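Frutapin (Artocarpus altilis, PDB 5KRP) probably binds mannose-type carbohydrates, as a lectin of the jacalin-related family that assembles from four copies of the chain. Local coordinates at residues Thr5-Pro10 / Gly132-Thr137; Asp21-Gly26 / Gly145-Leu150; Phe102-Asn105 / Thr109-Pro112; Arg28-Ser33 / Gly39-Ile44; Arg98-Lys103 / Asp139-Ile144. One frame throughout, in Å; residues are numbered along the deposited sequence. Where two conformers were deposited one is given.

The chain folds as a beta-prism, three four-stranded antiparallel sheets packed round a common interior. Contacts 1 and 2 share the sheet built from both chain termini; their segments alternate along the sequence and their centres lie about 8 Å apart. Contact 4, a hairpin, belongs to the second sheet, and contact 3, a later hairpin, to the third; the centres of contacts 1 and 3 are about 18 Å apart. Contact 5 joins the third sheet to the first across the interior; it shares Phe102 and Lys103 with contact 3, and its centre is about 10 Å from that of contact 4. Contacts 1 and 2 meet neighbouring subunits, while contacts 3, 4 and 5 hold one subunit together.

Contact 1: Thr5-Pro10 / Gly132-Thr137; sequences TITVGP and GFKGRT
Thr7 and Pro10 meet Lys134 and Arg136 across a gap of one strand: 6-10 and 132-137 run in roughly the same direction, 26° apart, with strand 141-149 between them. Neither segment bonds to the other; each pairs instead with that middle strand, Val8 with Val146 and Lys134 with Gly145.

The close-packed part is Pro10, which touches both long chains. Its puckered ring, preceded by a cis peptide, offers CB and CG as an apolar surface. Lys134 bends at chi3 (-82°), which brings its CE to 4.0 Å from Pro10 CG, and the guanidinium of Arg136 approaches obliquely, NH2 standing 3.9 Å from Pro10 CB. Gly145, the backbone partner of Lys134, has no side chain, which probably helps the lysine cross over the middle strand. Thr7 is buried but adds a slighter touch: its CG2, anti to the backbone N (chi1 -52° for OG1), lies 4.0 Å from Lys134 CD, while OG1 bonds to His147. Threonine suits the place because one branch is a methyl and the other a hydroxyl.

The looser side holds the polar ends of the partly exposed Lys134 and Arg136, whose charges are used elsewhere. Arg136 NH1 forms a salt bridge with Glu18, NE bonds to the carbonyl of Gly13, and Lys134 NZ pairs with Glu126 of the second subunit. Thr7 also pairs with a strand of that subunit, so the sheet runs on across the interface. This is the terminal sheet of a jacalin-type beta-prism, with one edge given over to subunit association.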
# COMPACT_ATOMS: atom_id res chain seq x y z
N THR A 5 0.78 -7.69 3.05
CA THR A 5 1.35 -7.31 1.78
C THR A 5 0.65 -8.18 0.72
O THR A 5 0.03 -9.24 0.97
CB THR A 5 2.86 -7.59 1.75
OG1 THR A 5 3.06 -8.94 2.16
CG2 THR A 5 3.65 -6.64 2.70
N ILE A 6 0.80 -7.73 -0.49
CA ILE A 6 0.44 -8.52 -1.69
C ILE A 6 1.28 -9.77 -1.71
O ILE A 6 2.50 -9.72 -1.44
CB ILE A 6 0.64 -7.65 -2.94
CG1 ILE A 6 -0.51 -6.63 -2.94
CG2 ILE A 6 0.65 -8.49 -4.22
CD1 ILE A 6 -0.19 -5.46 -3.79
N THR A 7 0.63 -10.91 -1.99
CA THR A 7 1.32 -12.18 -2.07
C THR A 7 0.91 -12.87 -3.41
O THR A 7 -0.29 -13.07 -3.69
CB THR A 7 0.99 -13.09 -0.86
OG1 THR A 7 1.22 -12.38 0.37
CG2 THR A 7 1.72 -14.38 -0.91
N VAL A 8 1.91 -13.16 -4.21
CA VAL A 8 1.73 -13.87 -5.44
C VAL A 8 2.48 -15.22 -5.43
O VAL A 8 3.40 -15.47 -4.64
CB VAL A 8 2.15 -13.02 -6.66
CG1 VAL A 8 1.19 -11.82 -6.78
CG2 VAL A 8 3.58 -12.53 -6.57
N GLY A 9 2.02 -16.08 -6.35
CA GLY A 9 2.38 -17.51 -6.25
C GLY A 9 1.51 -18.13 -5.15
O GLY A 9 0.37 -17.66 -4.86
N PRO A 10 1.93 -19.29 -4.60
CA PRO A 10 3.21 -19.96 -4.91
C PRO A 10 3.22 -20.61 -6.29
O PRO A 10 2.15 -20.86 -6.91
CB PRO A 10 3.31 -21.05 -3.78
CG PRO A 10 2.44 -20.53 -2.68
CD PRO A 10 1.31 -19.85 -3.39
N GLY A 132 9.49 -10.32 1.06
CA GLY A 132 9.33 -11.52 1.86
C GLY A 132 9.09 -12.72 0.96
O GLY A 132 8.68 -12.60 -0.18
N PHE A 133 9.40 -13.91 1.48
CA PHE A 133 9.14 -15.16 0.74
C PHE A 133 8.26 -16.10 1.59
O PHE A 133 8.31 -16.07 2.84
CB PHE A 133 10.42 -15.88 0.37
CG PHE A 133 11.25 -15.23 -0.70
CD1 PHE A 133 11.02 -15.44 -2.01
CD2 PHE A 133 12.25 -14.36 -0.36
CE1 PHE A 133 11.82 -14.87 -3.05
CE2 PHE A 133 13.01 -13.74 -1.35
CZ PHE A 133 12.82 -13.98 -2.66
N LYS A 134 7.48 -16.97 0.91
CA LYS A 134 6.79 -18.07 1.58
C LYS A 134 6.98 -19.30 0.72
O LYS A 134 7.37 -19.17 -0.44
CB LYS A 134 5.32 -17.82 1.86
CG LYS A 134 4.46 -17.57 0.63
CD LYS A 134 3.00 -17.67 1.02
CE LYS A 134 2.57 -19.13 1.05
NZ LYS A 134 1.23 -19.21 1.68
N GLY A 135 6.64 -20.46 1.27
CA GLY A 135 6.76 -21.65 0.48
C GLY A 135 6.40 -22.92 1.21
O GLY A 135 5.72 -22.89 2.20
N ARG A 136 6.90 -24.03 0.66
CA ARG A 136 6.75 -25.34 1.27
C ARG A 136 8.01 -26.14 1.00
O ARG A 136 8.52 -26.11 -0.10
CB ARG A 136 5.62 -26.14 0.73
CG ARG A 136 4.38 -25.44 0.43
CD ARG A 136 3.26 -26.37 -0.04
NE ARG A 136 2.80 -25.85 -1.27
CZ ARG A 136 2.02 -24.79 -1.45
NH1 ARG A 136 1.56 -24.11 -0.45
NH2 ARG A 136 1.71 -24.44 -2.69
N THR A 137 8.52 -26.82 2.05
CA THR A 137 9.74 -27.60 1.93
C THR A 137 9.60 -28.94 2.65
O THR A 137 9.17 -28.97 3.79
CB THR A 137 10.89 -26.82 2.61
OG1 THR A 137 11.07 -25.57 1.91
CG2 THR A 137 12.22 -27.61 2.46

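Contact 2: Asp21-Gly26 / Gly145-Leu150; sequences DGSYTG and GVHMAL
Gly22 and Ser23 lie against the imidazole of His147, where the chain leaves the first sheet of the beta-prism for the second. The preceding residue, Asp21, takes no part in the touch, but Tyr24 OH donates a hydrogen bond to Asp21 O, 2.6 Å away, which ties the loop to itself.

Gly22 follows with a positive phi (77°), a backbone shape easiest for glycine. The His147 ring is carried toward it and Ser23 because CG is anti to the carbonyl carbon (chi1 -62°). Gly22 O is buried without a hydrogen-bond partner in the model; the nearest atom across the contact is His147 CD2, at 3.3 Å, whose C-H may ease that lack without being a hydrogen bond.

Ser23 is small enough for its OG to lie 3.5 Å from both CB and CG of His147 while bonding to Thr5 OG1. The histidine is held from both ends, ND1 by Thr7 and NE2 by Asp20, which probably fixes its rotation. The loop also meets the third subunit, whose Asn48 OD1 accepts from Ser23 N.

Tyr24 stacks on Tyr45. The segment ends in a classic beta bulge: Thr25 and Gly26 both face Asp46, and Thr25 OG1 bonds to Asp46 OD2.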
# COMPACT_ATOMS: atom_id res chain seq x y z
N ASP A 21 7.91 -16.64 5.77
CA ASP A 21 8.81 -15.75 6.49
C ASP A 21 8.13 -14.44 6.89
O ASP A 21 8.60 -13.75 7.79
CB ASP A 21 10.07 -15.43 5.70
CG ASP A 21 11.03 -16.62 5.54
OD1 ASP A 21 10.93 -17.57 6.34
OD2 ASP A 21 11.94 -16.48 4.67
N GLY A 22 7.00 -14.12 6.27
CA GLY A 22 6.36 -12.83 6.47
C GLY A 22 7.09 -11.72 5.70
O GLY A 22 7.80 -12.03 4.71
N SER A 23 6.89 -10.44 6.10
CA SER A 23 7.31 -9.32 5.30
C SER A 23 8.24 -8.43 6.08
O SER A 23 8.11 -8.31 7.30
CB SER A 23 6.08 -8.51 4.80
OG SER A 23 5.34 -9.35 3.84
N TYR A 24 9.11 -7.79 5.33
CA TYR A 24 10.26 -6.96 5.85
C TYR A 24 10.38 -5.72 4.94
O TYR A 24 9.38 -5.27 4.27
CB TYR A 24 11.58 -7.82 5.89
CG TYR A 24 11.39 -9.12 6.64
CD1 TYR A 24 10.84 -10.21 6.01
CD2 TYR A 24 11.74 -9.23 7.98
CE1 TYR A 24 10.63 -11.40 6.71
CE2 TYR A 24 11.56 -10.43 8.68
CZ TYR A 24 10.99 -11.51 8.05
OH TYR A 24 10.81 -12.69 8.78
N THR A 25 11.55 -5.08 4.94
CA THR A 25 11.74 -3.89 4.10
C THR A 25 12.57 -4.10 2.89
O THR A 25 12.71 -3.22 2.03
CB THR A 25 12.21 -2.67 4.95
OG1 THR A 25 13.29 -3.01 5.75
CG2 THR A 25 11.12 -2.34 5.95
N GLY A 26 13.18 -5.29 2.77
CA GLY A 26 13.99 -5.59 1.59
C GLY A 26 14.76 -6.90 1.79
O GLY A 26 14.49 -7.66 2.74
N GLY A 145 6.65 -18.70 -3.05
CA GLY A 145 5.80 -17.53 -3.32
C GLY A 145 6.46 -16.26 -2.79
O GLY A 145 7.42 -16.34 -2.06
N VAL A 146 5.91 -15.10 -3.15
CA VAL A 146 6.59 -13.84 -2.87
C VAL A 146 5.63 -12.80 -2.38
O VAL A 146 4.55 -12.59 -2.90
CB VAL A 146 7.53 -13.29 -3.99
CG1 VAL A 146 8.58 -14.32 -4.38
CG2 VAL A 146 6.76 -12.85 -5.21
N HIS A 147 6.08 -12.11 -1.31
CA HIS A 147 5.38 -10.95 -0.79
C HIS A 147 5.96 -9.68 -1.43
O HIS A 147 7.19 -9.56 -1.49
CB HIS A 147 5.58 -10.83 0.72
CG HIS A 147 5.03 -11.99 1.52
ND1 HIS A 147 3.68 -12.32 1.52
CD2 HIS A 147 5.63 -12.87 2.36
CE1 HIS A 147 3.47 -13.35 2.32
NE2 HIS A 147 4.64 -13.71 2.83
N MET A 148 5.10 -8.73 -1.83
CA MET A 148 5.56 -7.50 -2.47
C MET A 148 5.03 -6.25 -1.77
O MET A 148 3.89 -6.25 -1.27
CB MET A 148 5.14 -7.46 -3.96
CG MET A 148 5.65 -8.70 -4.73
SD MET A 148 5.19 -8.65 -6.48
CE MET A 148 6.19 -7.23 -6.88
N ALA A 149 5.81 -5.19 -1.83
CA ALA A 149 5.36 -3.89 -1.30
C ALA A 149 5.85 -2.72 -2.16
O ALA A 149 6.67 -2.92 -2.97
CB ALA A 149 5.75 -3.70 0.12
N LEU A 150 5.22 -1.54 -1.96
CA LEU A 150 5.32 -0.17 -2.67
C LEU A 150 4.30 0.34 -3.76
O LEU A 150 3.24 0.95 -3.54
CB LEU A 150 6.70 0.05 -3.18
CG LEU A 150 7.70 0.62 -2.22
CD1 LEU A 150 7.51 0.11 -0.84
CD2 LEU A 150 9.03 0.25 -2.83
OXT LEU A 150 4.53 0.29 -5.01

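Contact 3: Phe102-Asn105 / Thr109-Pro112; sequences FKTN and TFGP
Phe102 and Phe110 form the hydrogen-bonded pair of an antiparallel hairpin, strands 95-104 and 109-114, at the edge of the third sheet of the prism.

Backbone bonds come first. Phe102 N gives its hydrogen to Phe110 O at 2.9 Å, and Phe110 N returns one to Phe102 O at 2.8 Å, an almost straight bond with 174° at the hydrogen. The same carbonyl of Phe102 also receives a CA-H contact from Thr109, whose CA is 3.4 Å from Phe102 O.

Apolar packing lies on the face that carries both phenylalanines. Phe102 CB lies 4.3 Å from Phe110 CB, but the rings diverge: that of Phe102 leads away toward Leu77 and Val80 in the interior, and that of Phe110 stays near Ile68 and Leu70. Thr104 CG2 reaches the edge of the Phe110 ring, 4.0 Å from Phe110 CE2. Thr104 OG1 sits between the backbone N and the carbonyl carbon (chi1 81°), which turns this hydroxyl to Glu75 and leaves the methyl for the ring.

On the face opposite, Lys103 and Thr109 make the non-hydrogen-bonded pair. Their side chains lie side by side and point the same way, with Lys103 CG 3.9 Å from Thr109 OG1. Both are exposed, and a long flexible chain and a beta-branched hydroxyl residue suit a strand surface facing water.

The chemistry is thus split by face: Phe102 is buried inward and the partly exposed Phe110 covers the margin of that face, polar groups meet solvent on the other, and two backbone bonds hold the strands in step.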
# COMPACT_ATOMS: atom_id res chain seq x y z
N PHE A 102 17.35 -15.31 -10.66
CA PHE A 102 17.04 -13.98 -10.06
C PHE A 102 17.75 -12.96 -10.90
O PHE A 102 18.93 -13.16 -11.25
CB PHE A 102 17.60 -13.91 -8.67
CG PHE A 102 16.97 -14.81 -7.71
CD1 PHE A 102 15.72 -14.55 -7.22
CD2 PHE A 102 17.60 -16.02 -7.33
CE1 PHE A 102 15.12 -15.43 -6.33
CE2 PHE A 102 16.97 -16.95 -6.48
CZ PHE A 102 15.72 -16.63 -5.94
N LYS A 103 17.03 -11.92 -11.25
CA LYS A 103 17.67 -10.77 -11.95
C LYS A 103 17.53 -9.52 -11.11
O LYS A 103 16.55 -9.37 -10.36
CB LYS A 103 17.01 -10.52 -13.27
CG LYS A 103 17.17 -11.71 -14.20
CD LYS A 103 16.90 -11.32 -15.65
CE LYS A 103 16.85 -12.57 -16.52
NZ LYS A 103 16.28 -12.25 -17.87
N THR A 104 18.53 -8.62 -11.17
CA THR A 104 18.48 -7.34 -10.43
C THR A 104 18.40 -6.08 -11.30
O THR A 104 18.72 -6.07 -12.52
CB THR A 104 19.64 -7.19 -9.44
OG1 THR A 104 20.80 -6.75 -10.16
CG2 THR A 104 19.95 -8.48 -8.69
N ASN A 105 17.95 -4.99 -10.66
CA ASN A 105 17.88 -3.66 -11.30
C ASN A 105 19.24 -3.16 -11.83
O ASN A 105 19.29 -2.28 -12.67
CB ASN A 105 17.24 -2.64 -10.35
CG ASN A 105 18.10 -2.34 -9.18
OD1 ASN A 105 18.72 -3.23 -8.61
ND2 ASN A 105 18.18 -1.06 -8.81
N THR A 109 22.50 -11.21 -13.08
CA THR A 109 21.71 -12.47 -13.08
C THR A 109 22.35 -13.44 -12.14
O THR A 109 23.57 -13.64 -12.14
CB THR A 109 21.59 -13.02 -14.48
OG1 THR A 109 20.85 -12.09 -15.27
CG2 THR A 109 20.85 -14.42 -14.49
N PHE A 110 21.55 -14.03 -11.26
CA PHE A 110 22.05 -15.06 -10.40
C PHE A 110 21.26 -16.33 -10.75
O PHE A 110 20.03 -16.36 -10.57
CB PHE A 110 21.79 -14.71 -8.96
CG PHE A 110 22.61 -13.59 -8.49
CD1 PHE A 110 23.83 -13.80 -7.96
CD2 PHE A 110 22.11 -12.29 -8.54
CE1 PHE A 110 24.60 -12.73 -7.50
CE2 PHE A 110 22.86 -11.22 -8.09
CZ PHE A 110 24.11 -11.45 -7.57
N GLY A 111 21.98 -17.33 -11.28
CA GLY A 111 21.40 -18.58 -11.74
C GLY A 111 21.47 -18.70 -13.23
O GLY A 111 22.14 -17.86 -13.94
N PRO A 112 20.75 -19.66 -13.80
CA PRO A 112 19.84 -20.66 -13.14
C PRO A 112 20.58 -21.61 -12.17
O PRO A 112 21.74 -21.97 -12.39
CB PRO A 112 19.29 -21.40 -14.32
CG PRO A 112 20.43 -21.38 -15.35
CD PRO A 112 21.03 -20.00 -15.21

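Contact 4: Arg28-Ser33 / Gly39-Ile44; sequences RIIELS and GSFSVI
Arg28 and Ile29 both face Ile44, forming a classic beta bulge at one end of the hairpin of strands 26-34 and 38-47, in the second sheet of the beta-prism. Ile44 O serves two donors there: Arg28 N at 3.0 Å, and Ile29 N at 3.1 Å, lying on a lone pair. Ile44 N answers with a bond to Ile29 O. The guanidinium of Arg28 turns off to a salt bridge with Asp46.

Farther along, Glu31 N reaches Ser42 O in a nearly straight bond of 2.9 Å, and Ser42 N bonds back to Glu31 O. That carbonyl also takes a CA-H contact from Phe41 and a hydrogen from a water 2.9 Å from Ser42 OG. Ser42 OG bonds to this water and to His57 N.

Ile30 with Val43 stands between these pairs and Leu32 with Phe41 beyond the second, non-hydrogen-bonded pairs sharing the buried face. With CG anti to its backbone N (chi1 -173°), Phe41 brings its ring obliquely against Ile30, whose CG2 is 3.8 Å from Phe41 CE2; Ile30 and Leu32 also pack on Phe102. On the opposite face, with Glu31, Ile29 and Ile44 lie side by side, CD1 to CD1 3.8 Å, though Ile44 was modelled in two conformers.

At the turn end Ser33 N approaches Ser40 O from above the carbonyl plane, and Gly39 N meets Ser33 O similarly. Ser40 OG bonds to Ser59 N. Glycine suits position 39, where the Ser33 hydroxyl lies close to the CA; that hydroxyl accepts Ser40 N, with 2.8 Å from Ser40 N to Ser33 OG and 178° at the hydrogen.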
# COMPACT_ATOMS: atom_id res chain seq x y z
N ARG A 28 18.67 -8.67 1.55
CA ARG A 28 20.13 -8.55 1.59
C ARG A 28 20.81 -9.77 0.97
O ARG A 28 21.61 -9.61 0.09
CB ARG A 28 20.57 -8.37 3.02
CG ARG A 28 20.35 -6.93 3.53
CD ARG A 28 20.46 -6.86 5.03
NE ARG A 28 20.32 -5.50 5.53
CZ ARG A 28 21.26 -4.57 5.58
NH1 ARG A 28 22.48 -4.82 5.10
NH2 ARG A 28 20.94 -3.33 6.04
N ILE A 29 20.46 -10.96 1.45
CA ILE A 29 21.13 -12.22 0.99
C ILE A 29 20.10 -13.29 0.84
O ILE A 29 19.25 -13.53 1.73
CB ILE A 29 22.22 -12.69 2.00
CG1 ILE A 29 23.36 -11.66 2.11
CG2 ILE A 29 22.79 -14.10 1.68
CD1 ILE A 29 24.20 -11.78 3.38
N ILE A 30 20.30 -14.06 -0.23
CA ILE A 30 19.54 -15.31 -0.45
C ILE A 30 20.51 -16.50 -0.46
O ILE A 30 21.50 -16.42 -1.15
CB ILE A 30 18.74 -15.29 -1.76
CG1 ILE A 30 17.69 -14.17 -1.70
CG2 ILE A 30 18.03 -16.63 -1.97
CD1 ILE A 30 17.10 -13.84 -3.05
N GLU A 31 20.24 -17.52 0.37
CA GLU A 31 21.08 -18.76 0.38
C GLU A 31 20.20 -19.94 -0.05
O GLU A 31 19.13 -20.14 0.49
CB GLU A 31 21.60 -19.03 1.78
CG GLU A 31 22.53 -17.93 2.31
CD GLU A 31 23.07 -18.22 3.71
OE1 GLU A 31 23.82 -19.23 3.84
OE2 GLU A 31 22.77 -17.45 4.65
N LEU A 32 20.66 -20.70 -1.03
CA LEU A 32 19.91 -21.83 -1.42
C LEU A 32 20.85 -22.99 -1.69
O LEU A 32 22.06 -22.78 -1.80
CB LEU A 32 19.03 -21.48 -2.62
CG LEU A 32 19.65 -20.99 -3.88
CD1 LEU A 32 20.10 -22.21 -4.75
CD2 LEU A 32 18.68 -20.18 -4.70
N SER A 33 20.28 -24.20 -1.71
CA SER A 33 21.03 -25.40 -2.21
C SER A 33 20.32 -25.99 -3.41
O SER A 33 19.10 -25.79 -3.61
CB SER A 33 21.24 -26.44 -1.12
OG SER A 33 20.05 -27.12 -0.83
N GLY A 39 16.79 -27.40 -3.13
CA GLY A 39 16.70 -27.92 -1.80
C GLY A 39 16.42 -26.82 -0.76
O GLY A 39 15.29 -26.47 -0.49
N SER A 40 17.47 -26.32 -0.12
CA SER A 40 17.34 -25.35 0.94
C SER A 40 17.02 -23.96 0.35
O SER A 40 17.40 -23.64 -0.75
CB SER A 40 18.65 -25.26 1.69
OG SER A 40 19.02 -26.53 2.28
N PHE A 41 16.42 -23.13 1.18
CA PHE A 41 16.12 -21.77 0.84
C PHE A 41 15.98 -21.00 2.13
O PHE A 41 15.11 -21.26 2.97
CB PHE A 41 14.83 -21.69 -0.02
CG PHE A 41 14.56 -20.28 -0.56
CD1 PHE A 41 13.90 -19.35 0.22
CD2 PHE A 41 15.02 -19.91 -1.80
CE1 PHE A 41 13.61 -18.06 -0.33
CE2 PHE A 41 14.79 -18.63 -2.31
CZ PHE A 41 14.11 -17.73 -1.58
N SER A 42 16.82 -20.00 2.29
CA SER A 42 16.71 -19.10 3.45
C SER A 42 17.21 -17.70 3.08
O SER A 42 18.00 -17.55 2.17
CB SER A 42 17.51 -19.65 4.66
OG SER A 42 17.34 -21.07 4.87
N VAL A 43 16.77 -16.70 3.84
CA VAL A 43 17.03 -15.30 3.43
C VAL A 43 17.47 -14.47 4.65
O VAL A 43 17.00 -14.63 5.73
CB VAL A 43 15.71 -14.69 2.87
CG1 VAL A 43 15.90 -13.25 2.36
CG2 VAL A 43 15.11 -15.61 1.81
N ILE A 44 18.43 -13.60 4.43
CA ILE A 44 18.73 -12.51 5.35
C ILE A 44 18.01 -11.28 4.76
O ILE A 44 18.39 -10.75 3.72
CB ILE A 44 20.24 -12.29 5.54
CG1 ILE A 44 20.84 -13.40 6.40
CG2 ILE A 44 20.55 -10.96 6.22
CD1 ILE A 44 22.33 -13.50 6.24
O HOH W 1 19.47 -21.86 3.04

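Contact 5: Arg98-Lys103 / Asp139-Ile144; sequences RSLKFK and DLLDAI
In the hydrophobic interior of the beta-prism, where the third sheet faces the first, Leu100 on strand 95-104 meets Leu141 and Ile144 on strand 141-149. The backbones stay well apart, with 9.9 Å between the CA atoms of Leu100 and Ile144, and the contact is made by methyl groups, two from Leu100, one from Leu141 and the short CG2 branch of Ile144.

Leu100 points toward the other sheet and uses its two branches separately. Leu100 CD1 lies 4.3 Å from CD2 of Leu141, and Leu100 CD2 lies 4.3 Å from CG2 of Ile144. The second touch is the less certain, because Ile144 was modelled in two conformers. A forked leucine suits this place well, as one residue covers two partners. Leu141 has CG anti to the backbone N (chi1 -177°), an arrangement that sends its methyls into the interior. Neighbouring rings complete the setting: Ile144 also packs on Phe133 and Phe41.

Leu141 belongs to the segment that ends the Gly-X-X-X-Asp pattern, which binds sugar in related lectins. Asp142 and Ala143 form a classic bulge facing Arg136, and a glycerol, probably from the crystallisation liquor, bonds to Asp142 OD2 and to the backbone N of Asp139 and of Leu140, consistent with a carbohydrate site there.

With no hydrogen bond between the segments, this contact is purely apolar: burial of methyl groups joins the two sheets, which probably leaves the polar groups of 139-142 to face a ligand, as the bound glycerol suggests.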
# COMPACT_ATOMS: atom_id res chain seq x y z
N ARG A 98 12.29 -26.98 -9.50
CA ARG A 98 13.42 -27.65 -10.14
C ARG A 98 14.54 -26.68 -10.39
O ARG A 98 15.72 -27.03 -10.29
CB ARG A 98 13.01 -28.36 -11.45
CG ARG A 98 12.00 -29.49 -11.31
CD ARG A 98 12.47 -30.67 -10.47
NE ARG A 98 13.69 -31.15 -11.09
CZ ARG A 98 13.74 -32.01 -12.09
NH1 ARG A 98 12.64 -32.63 -12.54
NH2 ARG A 98 14.90 -32.25 -12.63
N SER A 99 14.19 -25.41 -10.62
CA SER A 99 15.21 -24.38 -10.89
C SER A 99 14.70 -23.00 -10.39
O SER A 99 13.48 -22.74 -10.44
CB SER A 99 15.41 -24.24 -12.39
OG SER A 99 16.56 -23.50 -12.67
N LEU A 100 15.65 -22.14 -10.05
CA LEU A 100 15.40 -20.71 -9.78
C LEU A 100 16.46 -19.83 -10.49
O LEU A 100 17.62 -20.19 -10.63
CB LEU A 100 15.38 -20.38 -8.28
CG LEU A 100 14.21 -20.90 -7.50
CD1 LEU A 100 14.47 -20.74 -6.06
CD2 LEU A 100 12.92 -20.15 -7.87
N LYS A 101 16.04 -18.64 -10.87
CA LYS A 101 16.94 -17.61 -11.43
C LYS A 101 16.42 -16.21 -10.96
O LYS A 101 15.20 -16.00 -10.90
CB LYS A 101 16.88 -17.64 -12.95
CG LYS A 101 17.80 -16.66 -13.57
CD LYS A 101 17.53 -16.44 -15.04
CE LYS A 101 17.93 -17.58 -15.88
NZ LYS A 101 17.76 -17.10 -17.31
N PHE A 102 17.35 -15.31 -10.66
CA PHE A 102 17.04 -13.98 -10.06
C PHE A 102 17.75 -12.96 -10.90
O PHE A 102 18.93 -13.16 -11.25
CB PHE A 102 17.60 -13.91 -8.67
CG PHE A 102 16.97 -14.81 -7.71
CD1 PHE A 102 15.72 -14.55 -7.22
CD2 PHE A 102 17.60 -16.02 -7.33
CE1 PHE A 102 15.12 -15.43 -6.33
CE2 PHE A 102 16.97 -16.95 -6.48
CZ PHE A 102 15.72 -16.63 -5.94
N LYS A 103 17.03 -11.92 -11.25
CA LYS A 103 17.67 -10.77 -11.95
C LYS A 103 17.53 -9.52 -11.11
O LYS A 103 16.55 -9.37 -10.36
CB LYS A 103 17.01 -10.52 -13.27
CG LYS A 103 17.17 -11.71 -14.20
CD LYS A 103 16.90 -11.32 -15.65
CE LYS A 103 16.85 -12.57 -16.52
NZ LYS A 103 16.28 -12.25 -17.87
N ASP A 139 11.76 -32.72 1.61
CA ASP A 139 13.12 -33.02 1.24
C ASP A 139 13.65 -31.94 0.31
O ASP A 139 14.84 -31.77 0.25
CB ASP A 139 13.25 -34.35 0.52
CG ASP A 139 12.95 -35.56 1.41
OD1 ASP A 139 12.83 -35.46 2.66
OD2 ASP A 139 12.78 -36.63 0.77
N LEU A 140 12.75 -31.28 -0.46
CA LEU A 140 13.08 -30.34 -1.48
C LEU A 140 12.14 -29.10 -1.25
O LEU A 140 11.23 -29.12 -0.42
CB LEU A 140 12.79 -30.91 -2.87
CG LEU A 140 13.69 -32.10 -3.26
CD1 LEU A 140 13.20 -32.68 -4.54
CD2 LEU A 140 15.12 -31.70 -3.43
N LEU A 141 12.41 -28.06 -2.01
CA LEU A 141 11.53 -26.89 -2.06
C LEU A 141 10.37 -27.27 -2.96
O LEU A 141 10.45 -27.16 -4.15
CB LEU A 141 12.35 -25.70 -2.63
CG LEU A 141 11.55 -24.38 -2.67
CD1 LEU A 141 11.17 -24.00 -1.28
CD2 LEU A 141 12.30 -23.29 -3.38
N ASP A 142 9.27 -27.68 -2.36
CA ASP A 142 8.06 -27.96 -3.15
C ASP A 142 7.46 -26.74 -3.87
O ASP A 142 6.99 -26.86 -5.01
CB ASP A 142 7.00 -28.52 -2.22
CG ASP A 142 7.37 -29.89 -1.64
OD1 ASP A 142 8.21 -29.98 -0.72
OD2 ASP A 142 6.78 -30.91 -2.10
N ALA A 143 7.50 -25.57 -3.25
CA ALA A 143 6.83 -24.39 -3.87
C ALA A 143 7.40 -23.13 -3.22
O ALA A 143 7.90 -23.17 -2.10
CB ALA A 143 5.32 -24.45 -3.66
N ILE A 144 7.36 -22.06 -3.99
CA ILE A 144 7.79 -20.76 -3.49
C ILE A 144 6.89 -19.64 -3.98
O ILE A 144 6.44 -19.61 -5.16
CB ILE A 144 9.27 -20.53 -3.80
CG1 ILE A 144 9.84 -19.28 -3.13
CG2 ILE A 144 9.52 -20.33 -5.26
CD1 ILE A 144 11.16 -18.93 -3.81